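PDB 4MAQ: putative fumarylpyruvate hydrolase from Burkholderia cenocepacia, which is a putative hydrolase of the fumarylacetoacetate hydrolase (FAH) family, built around mixed beta sheets and found here as a two-chain assembly. Local coordinates for residues G163-A168 / G177-M182; Y114-D119 / G224-I229; G96-S101 / L199-L204. All coordinates share one frame; numbering follows the deposited sequence. Where two conformers were deposited one is given.

Interaction 1: G163-A168 / G177-M182; sequences GRIWLA and GDLADM
A single carboxylate oxygen, Asp178 OD1, collects two backbone N-H groups where the hairpin of strands 164-169 and 172-178 reaches its open end. Gly163 N reaches it across the contact at 2.9 Å, with an almost straight N-H line (170°), yet from above the carboxylate plane and 39° out of it. Ala180 N, two residues on in Asp178's own segment, uses the anti lone pair of the same atom and closes an Asx turn. With CG anti to its backbone N (chi1 -165°), Asp178 extends its carboxylate over the Gly163 backbone. The answering bond runs from Leu179 N to Gly163 O (2.9 Å), so the glycine is gripped through both its N-H and its C=O.

Deeper in the hairpin, Ile165 and Gly177 form an antiparallel hydrogen-bonded pair, with Ile165 N to Gly177 O at 3.0 Å and Gly177 N to Ile165 O at 2.9 Å. The neighbouring Arg164 and Asp178 make the non-hydrogen-bonded pair. Ile165 CG2 lies against Gly177 O at 3.5 Å, and Ile165 CB meets Leu179 CD2 at 4.3 Å on the buried side. Arg164 turns its charged end to Asp227 instead.

Strand pairing thus gives way to an Asx turn as the chain enters the 3-10 segment 179-181, and two N-H donors on one oxygen would be expected to stabilise the negative charge of Asp178.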
loop_
_atom_site.group_PDB
_atom_site.type_symbol
_atom_site.label_atom_id
_atom_site.label_comp_id
_atom_site.label_asym_id
_atom_site.label_seq_id
_atom_site.Cartn_x
_atom_site.Cartn_y
_atom_site.Cartn_z
ATOM N N GLY B 163 -3.894 -29.472 -4.930
ATOM C CA GLY B 163 -2.624 -29.729 -5.584
ATOM C C GLY B 163 -1.431 -29.164 -4.819
ATOM O O GLY B 163 -1.577 -28.297 -3.935
ATOM N N ARG B 164 -0.250 -29.658 -5.184
ATOM C CA ARG B 164 0.984 -29.325 -4.490
ATOM C C ARG B 164 1.372 -27.851 -4.639
ATOM O O ARG B 164 1.343 -27.288 -5.749
ATOM C CB ARG B 164 2.126 -30.211 -5.000
ATOM C CG ARG B 164 3.447 -30.040 -4.249
ATOM C CD ARG B 164 4.572 -30.881 -4.857
ATOM N NE ARG B 164 4.630 -30.734 -6.309
ATOM C CZ ARG B 164 5.752 -30.664 -7.020
ATOM N NH1 ARG B 164 6.936 -30.708 -6.413
ATOM N NH2 ARG B 164 5.695 -30.536 -8.338
ATOM N N ILE B 165 1.735 -27.238 -3.506
ATOM C CA ILE B 165 2.301 -25.886 -3.444
ATOM C C ILE B 165 3.596 -26.048 -2.653
ATOM O O ILE B 165 3.599 -26.638 -1.556
ATOM C CB ILE B 165 1.322 -24.861 -2.806
ATOM C CG1 ILE B 165 2.032 -23.527 -2.546
ATOM C CG2 ILE B 165 0.641 -25.393 -1.529
ATOM C CD1 ILE B 165 1.110 -22.341 -2.311
ATOM N N TRP B 166 4.715 -25.584 -3.211
ATOM C CA TRP B 166 6.006 -25.959 -2.641
ATOM C C TRP B 166 7.047 -24.875 -2.886
ATOM O O TRP B 166 6.931 -24.048 -3.808
ATOM C CB TRP B 166 6.468 -27.316 -3.235
ATOM C CG TRP B 166 6.731 -27.214 -4.718
ATOM C CD1 TRP B 166 5.806 -27.295 -5.738
ATOM C CD2 TRP B 166 7.998 -26.966 -5.339
ATOM N NE1 TRP B 166 6.435 -27.103 -6.956
ATOM C CE2 TRP B 166 7.776 -26.910 -6.737
ATOM C CE3 TRP B 166 9.308 -26.799 -4.849
ATOM C CZ2 TRP B 166 8.812 -26.681 -7.657
ATOM C CZ3 TRP B 166 10.345 -26.560 -5.773
ATOM C CH2 TRP B 166 10.086 -26.502 -7.159
ATOM N N LEU B 167 8.089 -24.913 -2.065
ATOM C CA LEU B 167 9.216 -24.018 -2.236
ATOM C C LEU B 167 10.469 -24.738 -1.732
ATOM O O LEU B 167 10.428 -25.423 -0.707
ATOM C CB LEU B 167 8.983 -22.700 -1.467
ATOM C CG LEU B 167 10.121 -21.661 -1.458
ATOM C CD1 LEU B 167 9.540 -20.270 -1.271
ATOM C CD2 LEU B 167 11.180 -21.929 -0.390
ATOM N N ALA B 168 11.561 -24.599 -2.480
ATOM C CA ALA B 168 12.874 -25.124 -2.088
ATOM C C ALA B 168 13.913 -24.028 -2.129
ATOM O O ALA B 168 13.765 -23.023 -2.849
ATOM C CB ALA B 168 13.268 -26.266 -3.031
ATOM N N GLY B 177 2.892 -28.144 0.774
ATOM C CA GLY B 177 1.558 -28.375 1.236
ATOM C C GLY B 177 0.628 -28.577 0.064
ATOM O O GLY B 177 1.068 -28.862 -1.052
ATOM N N ASP B 178 -0.672 -28.459 0.321
ATOM C CA ASP B 178 -1.659 -28.658 -0.728
ATOM C C ASP B 178 -2.658 -27.521 -0.662
ATOM O O ASP B 178 -3.039 -27.092 0.427
ATOM C CB ASP B 178 -2.361 -30.010 -0.585
ATOM C CG ASP B 178 -3.118 -30.398 -1.836
ATOM O OD1 ASP B 178 -4.227 -29.860 -2.049
ATOM O OD2 ASP B 178 -2.607 -31.223 -2.621
ATOM N N LEU B 179 -3.077 -27.013 -1.822
ATOM C CA LEU B 179 -4.078 -25.944 -1.872
ATOM C C LEU B 179 -5.347 -26.288 -1.098
ATOM O O LEU B 179 -6.026 -25.391 -0.615
ATOM C CB LEU B 179 -4.459 -25.605 -3.313
ATOM C CG LEU B 179 -3.380 -25.110 -4.270
ATOM C CD1 LEU B 179 -4.040 -24.878 -5.610
ATOM C CD2 LEU B 179 -2.704 -23.843 -3.717
ATOM N N ALA B 180 -5.654 -27.584 -0.994
ATOM C CA ALA B 180 -6.861 -28.031 -0.312
ATOM C C ALA B 180 -6.829 -27.729 1.173
ATOM O O ALA B 180 -7.865 -27.808 1.839
ATOM C CB ALA B 180 -7.071 -29.517 -0.524
ATOM N N ASP B 181 -5.652 -27.387 1.699
ATOM C CA ASP B 181 -5.528 -27.127 3.110
ATOM C C ASP B 181 -5.776 -25.674 3.506
ATOM O O ASP B 181 -5.677 -25.323 4.692
ATOM C CB ASP B 181 -4.213 -27.675 3.620
ATOM C CG ASP B 181 -4.210 -29.195 3.616
ATOM O OD1 ASP B 181 -5.217 -29.826 4.017
ATOM O OD2 ASP B 181 -3.223 -29.767 3.189
ATOM N N MET B 182 -6.140 -24.843 2.531
ATOM C CA MET B 182 -6.567 -23.478 2.844
ATOM C C MET B 182 -7.706 -23.483 3.859
ATOM O O MET B 182 -8.653 -24.276 3.751
ATOM C CB MET B 182 -7.044 -22.777 1.597
ATOM C CG MET B 182 -5.953 -22.288 0.711
ATOM S SD MET B 182 -6.749 -21.451 -0.659
ATOM C CE MET B 182 -5.358 -21.390 -1.761
#

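Interaction 2: Y114-D119 / G224-I229; sequences YGVGVD and GGVDGI
Two beta sheets of the FAH-family fold pack against each other here: strand 111-122 belongs to the larger mixed sheet, strand 221-226 and the turn after it to the smaller one. Val116 CG2 touches Val226 CG2 at 3.7 Å, and no hydrogen bond joins the two segments, so the contact is held by apolar packing alone. Both valines have CG1 anti to the backbone N (chi1 175° for Val116, 173° for Val226), which leaves the CG2 branches to meet, the two side chains crossing at a slant. The same Val116 methyl also lies over the backbone at Val226 N, again at 3.7 Å, while its other branch, CG1, rests on the backbone of Gly225, 4.1 Å from Gly225 CA.

Beyond Val226 the chain turns through Asp227 and Gly228, closed by a backbone hydrogen bond from Ile229 N to Val226 O, and brings Ile229 back toward strand 111-122. Its branch methyl CG2 then sits among three residues of that strand, the CB of Tyr114, the backbone of Gly115 and Val116 CG2. The Tyr114 ring runs on past this point to its hydroxyl's partner, His159. Ile89 and Phe232 also pack on Val116 within the buried layer. Closest to the strand backbone, Ile229 CG2 stands 3.9 Å from Gly115 CA.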
loop_
_atom_site.group_PDB
_atom_site.type_symbol
_atom_site.label_atom_id
_atom_site.label_comp_id
_atom_site.label_asym_id
_atom_site.label_seq_id
_atom_site.Cartn_x
_atom_site.Cartn_y
_atom_site.Cartn_z
ATOM N N TYR B 114 -4.325 -16.687 -12.436
ATOM C CA TYR B 114 -3.548 -17.143 -11.296
ATOM C C TYR B 114 -2.061 -17.071 -11.567
ATOM O O TYR B 114 -1.617 -17.251 -12.704
ATOM C CB TYR B 114 -3.887 -18.609 -10.983
ATOM C CG TYR B 114 -5.305 -18.761 -10.521
ATOM C CD1 TYR B 114 -6.323 -18.992 -11.445
ATOM C CD2 TYR B 114 -5.643 -18.661 -9.166
ATOM C CE1 TYR B 114 -7.642 -19.103 -11.055
ATOM C CE2 TYR B 114 -6.969 -18.762 -8.752
ATOM C CZ TYR B 114 -7.967 -18.985 -9.695
ATOM O OH TYR B 114 -9.266 -19.098 -9.225
ATOM N N GLY B 115 -1.287 -16.915 -10.497
ATOM C CA GLY B 115 0.146 -17.088 -10.556
ATOM C C GLY B 115 0.650 -17.657 -9.246
ATOM O O GLY B 115 -0.143 -18.033 -8.363
ATOM N N VAL B 116 1.967 -17.710 -9.119
ATOM C CA VAL B 116 2.613 -18.226 -7.906
ATOM C C VAL B 116 3.518 -17.111 -7.396
ATOM O O VAL B 116 4.207 -16.458 -8.186
ATOM C CB VAL B 116 3.435 -19.506 -8.198
ATOM C CG1 VAL B 116 4.190 -19.964 -6.960
ATOM C CG2 VAL B 116 2.493 -20.584 -8.719
ATOM N N GLY B 117 3.483 -16.869 -6.094
ATOM C CA GLY B 117 4.236 -15.765 -5.525
ATOM C C GLY B 117 4.989 -16.170 -4.285
ATOM O O GLY B 117 4.740 -17.246 -3.703
ATOM N N VAL B 118 5.907 -15.307 -3.872
ATOM C CA VAL B 118 6.553 -15.463 -2.565
ATOM C C VAL B 118 6.298 -14.174 -1.793
ATOM O O VAL B 118 6.663 -13.083 -2.233
ATOM C CB VAL B 118 8.071 -15.724 -2.692
ATOM C CG1 VAL B 118 8.658 -16.010 -1.311
ATOM C CG2 VAL B 118 8.339 -16.883 -3.650
ATOM N N ASP B 119 5.629 -14.297 -0.650
ATOM C CA ASP B 119 5.521 -13.192 0.292
ATOM C C ASP B 119 6.858 -13.151 1.030
ATOM O O ASP B 119 7.183 -14.062 1.796
ATOM C CB ASP B 119 4.333 -13.459 1.223
ATOM C CG ASP B 119 4.242 -12.483 2.397
ATOM O OD1 ASP B 119 4.878 -11.418 2.357
ATOM O OD2 ASP B 119 3.523 -12.800 3.372
ATOM N N GLY B 224 10.145 -22.986 -6.670
ATOM C CA GLY B 224 8.845 -23.341 -6.109
ATOM C C GLY B 224 7.795 -23.376 -7.174
ATOM O O GLY B 224 8.084 -23.191 -8.376
ATOM N N GLY B 225 6.562 -23.614 -6.740
ATOM C CA GLY B 225 5.493 -23.748 -7.699
ATOM C C GLY B 225 4.180 -24.148 -7.107
ATOM O O GLY B 225 4.085 -24.467 -5.911
ATOM N N VAL B 226 3.157 -24.096 -7.955
ATOM C CA VAL B 226 1.866 -24.704 -7.642
ATOM C C VAL B 226 1.557 -25.549 -8.857
ATOM O O VAL B 226 1.605 -25.040 -9.989
ATOM C CB VAL B 226 0.754 -23.663 -7.404
ATOM C CG1 VAL B 226 -0.596 -24.386 -7.257
ATOM C CG2 VAL B 226 1.079 -22.829 -6.171
ATOM N N ASP B 227 1.290 -26.836 -8.636
ATOM C CA ASP B 227 1.119 -27.748 -9.765
ATOM C C ASP B 227 0.035 -27.234 -10.726
ATOM O O ASP B 227 -1.098 -26.916 -10.316
ATOM C CB ASP B 227 0.825 -29.165 -9.279
ATOM C CG ASP B 227 2.061 -29.892 -8.766
ATOM O OD1 ASP B 227 3.189 -29.344 -8.764
ATOM O OD2 ASP B 227 1.927 -31.066 -8.383
ATOM N N GLY B 228 0.376 -27.184 -12.013
ATOM C CA GLY B 228 -0.530 -26.737 -13.063
ATOM C C GLY B 228 -0.590 -25.232 -13.266
ATOM O O GLY B 228 -1.186 -24.761 -14.244
ATOM N N ILE B 229 0.017 -24.458 -12.354
ATOM C CA ILE B 229 -0.084 -23.008 -12.445
ATOM C C ILE B 229 1.235 -22.406 -12.938
ATOM O O ILE B 229 1.270 -21.793 -14.014
ATOM C CB ILE B 229 -0.532 -22.354 -11.104
ATOM C CG1 ILE B 229 -1.877 -22.935 -10.632
ATOM C CG2 ILE B 229 -0.559 -20.827 -11.199
ATOM C CD1 ILE B 229 -3.027 -22.784 -11.610
#

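Interaction 3: G96-S101 / L199-L204; sequences GKDGRS and LKAGDL
Leu199 opens the segment by pairing with Gly99 in a single antiparallel bridge between two loops, one following strand 85-95 and the other leading into strand 204-206. Gly99 N donates to Leu199 O at 2.9 Å, and Leu199 N returns a more bent bond to Gly99 O (138° at the hydrogen). The leucine side chain turns inward among Ile95, Phe37 and helix 186-196.

Lys200 starts a type II beta turn that ends at Asp203, whose OD2 accepts from Lys200 N. Bent at chi2 and chi3, the lysine chain passes over the Asp98 carboxylate, with Lys200 CD 3.5 Å from Asp98 OD1. The long salt bridge from Lys200 NZ to Asp98 OD2 (3.8 Å) is spanned by a water that donates to Asp98 OD2 and accepts from Lys200 NZ, while the stronger partner of Lys200 NZ is Glu198, through a salt bridge.

At Ala201 the methyl lies against the Gly96 carbonyl, and Ile14 of the second subunit packs on it. Ala201 N completes the contact by meeting Asp98 OD1 nearly along its C-O axis, at 2.9 Å and 165°.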
loop_
_atom_site.group_PDB
_atom_site.type_symbol
_atom_site.label_atom_id
_atom_site.label_comp_id
_atom_site.label_asym_id
_atom_site.label_seq_id
_atom_site.Cartn_x
_atom_site.Cartn_y
_atom_site.Cartn_z
ATOM N N GLY B 96 -10.183 -9.751 -12.284
ATOM C CA GLY B 96 -10.523 -9.125 -13.564
ATOM C C GLY B 96 -11.835 -8.347 -13.590
ATOM O O GLY B 96 -12.169 -7.747 -14.609
ATOM N N LYS B 97 -12.543 -8.271 -12.461
ATOM C CA LYS B 97 -13.844 -7.602 -12.429
ATOM C C LYS B 97 -14.057 -6.952 -11.086
ATOM O O LYS B 97 -13.911 -7.602 -10.040
ATOM C CB LYS B 97 -14.987 -8.609 -12.716
ATOM C CG LYS B 97 -16.391 -8.026 -12.726
ATOM C CD LYS B 97 -17.392 -9.051 -13.227
ATOM C CE LYS B 97 -17.498 -10.274 -12.328
ATOM N NZ LYS B 97 -18.625 -11.142 -12.757
ATOM N N ASP B 98 -14.434 -5.676 -11.118
ATOM C CA ASP B 98 -14.652 -4.933 -9.886
ATOM C C ASP B 98 -15.805 -5.525 -9.062
ATOM O O ASP B 98 -16.738 -6.121 -9.605
ATOM C CB ASP B 98 -15.096 -3.498 -10.190
ATOM C CG ASP B 98 -14.059 -2.667 -10.975
ATOM O OD1 ASP B 98 -12.887 -3.077 -11.192
ATOM O OD2 ASP B 98 -14.463 -1.553 -11.390
ATOM N N GLY B 99 -15.786 -5.304 -7.760
ATOM C CA GLY B 99 -16.975 -5.585 -6.972
ATOM C C GLY B 99 -16.845 -5.264 -5.519
ATOM O O GLY B 99 -15.761 -5.339 -4.968
ATOM N N ARG B 100 -17.955 -4.912 -4.893
ATOM C CA ARG B 100 -17.995 -4.837 -3.437
ATOM C C ARG B 100 -19.040 -5.812 -2.901
ATOM O O ARG B 100 -20.012 -6.145 -3.605
ATOM C CB ARG B 100 -18.205 -3.409 -2.909
ATOM C CG ARG B 100 -19.560 -2.819 -3.163
ATOM C CD ARG B 100 -19.707 -1.489 -2.423
ATOM N NE ARG B 100 -18.677 -0.499 -2.779
ATOM C CZ ARG B 100 -18.654 0.215 -3.904
ATOM N NH1 ARG B 100 -19.588 0.038 -4.853
ATOM N NH2 ARG B 100 -17.685 1.105 -4.081
ATOM N N SER B 101 -18.826 -6.280 -1.666
ATOM C CA SER B 101 -19.761 -7.214 -1.025
ATOM C C SER B 101 -20.108 -8.384 -1.963
ATOM O O SER B 101 -21.282 -8.701 -2.203
ATOM C CB SER B 101 -21.007 -6.458 -0.547
ATOM O OG SER B 101 -20.644 -5.555 0.489
ATOM N N LEU B 199 -13.160 -4.194 -4.412
ATOM C CA LEU B 199 -12.201 -4.949 -5.190
ATOM C C LEU B 199 -12.218 -4.425 -6.613
ATOM O O LEU B 199 -13.277 -4.034 -7.128
ATOM C CB LEU B 199 -12.593 -6.415 -5.155
ATOM C CG LEU B 199 -11.571 -7.461 -5.490
ATOM C CD1 LEU B 199 -10.455 -7.471 -4.438
ATOM C CD2 LEU B 199 -12.244 -8.815 -5.648
ATOM N N LYS B 200 -11.052 -4.398 -7.252
ATOM C CA LYS B 200 -10.950 -3.848 -8.608
ATOM C C LYS B 200 -10.216 -4.790 -9.538
ATOM O O LYS B 200 -9.320 -5.512 -9.106
ATOM C CB LYS B 200 -10.204 -2.505 -8.596
ATOM C CG LYS B 200 -10.893 -1.392 -7.818
ATOM C CD LYS B 200 -12.131 -0.878 -8.517
ATOM C CE LYS B 200 -12.316 0.600 -8.203
ATOM N NZ LYS B 200 -13.477 1.149 -8.952
ATOM N N ALA B 201 -10.586 -4.748 -10.820
ATOM C CA ALA B 201 -9.776 -5.372 -11.855
ATOM C C ALA B 201 -8.344 -4.862 -11.688
ATOM O O ALA B 201 -8.115 -3.667 -11.541
ATOM C CB ALA B 201 -10.309 -4.995 -13.228
ATOM N N GLY B 202 -7.395 -5.782 -11.670
ATOM C CA GLY B 202 -6.011 -5.434 -11.432
ATOM C C GLY B 202 -5.513 -5.820 -10.048
ATOM O O GLY B 202 -4.310 -5.847 -9.828
ATOM N N ASP B 203 -6.421 -6.147 -9.130
ATOM C CA ASP B 203 -5.991 -6.585 -7.796
ATOM C C ASP B 203 -5.353 -7.965 -7.806
ATOM O O ASP B 203 -5.728 -8.846 -8.592
ATOM C CB ASP B 203 -7.150 -6.544 -6.793
ATOM C CG ASP B 203 -7.547 -5.128 -6.435
ATOM O OD1 ASP B 203 -6.710 -4.212 -6.663
ATOM O OD2 ASP B 203 -8.653 -4.927 -5.901
ATOM N N LEU B 204 -4.348 -8.121 -6.936
ATOM C CA LEU B 204 -3.746 -9.427 -6.685
ATOM C C LEU B 204 -4.031 -9.802 -5.239
ATOM O O LEU B 204 -3.965 -8.954 -4.355
ATOM C CB LEU B 204 -2.216 -9.417 -6.907
ATOM C CG LEU B 204 -1.739 -9.099 -8.326
ATOM C CD1 LEU B 204 -0.206 -9.091 -8.331
ATOM C CD2 LEU B 204 -2.284 -10.085 -9.344
HETATM O O HOH W 1 -12.949 0.937 -11.677
#

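Overall arrangement
Interactions 1 and 2 are neighbours, their centres about 9 Å apart, and share the smaller mixed sheet, in which strands 164-169 and 221-226 lie side by side. In the conformer given, Arg164 NH2 forms a salt bridge to Asp227 OD1 (2.8 Å) that joins them directly. Interaction 1 links strands within that sheet, whereas interaction 2 packs it against the larger one. Interaction 3 stands apart at the surface, its centre about 25 Å from that of interaction 1 and about 20 Å from that of interaction 2, beside the second subunit. Along the chain the hairpin is nested inside the loops closed by both other contacts, which themselves cross, so segments far apart in sequence are interleaved in a single FAH-family fold.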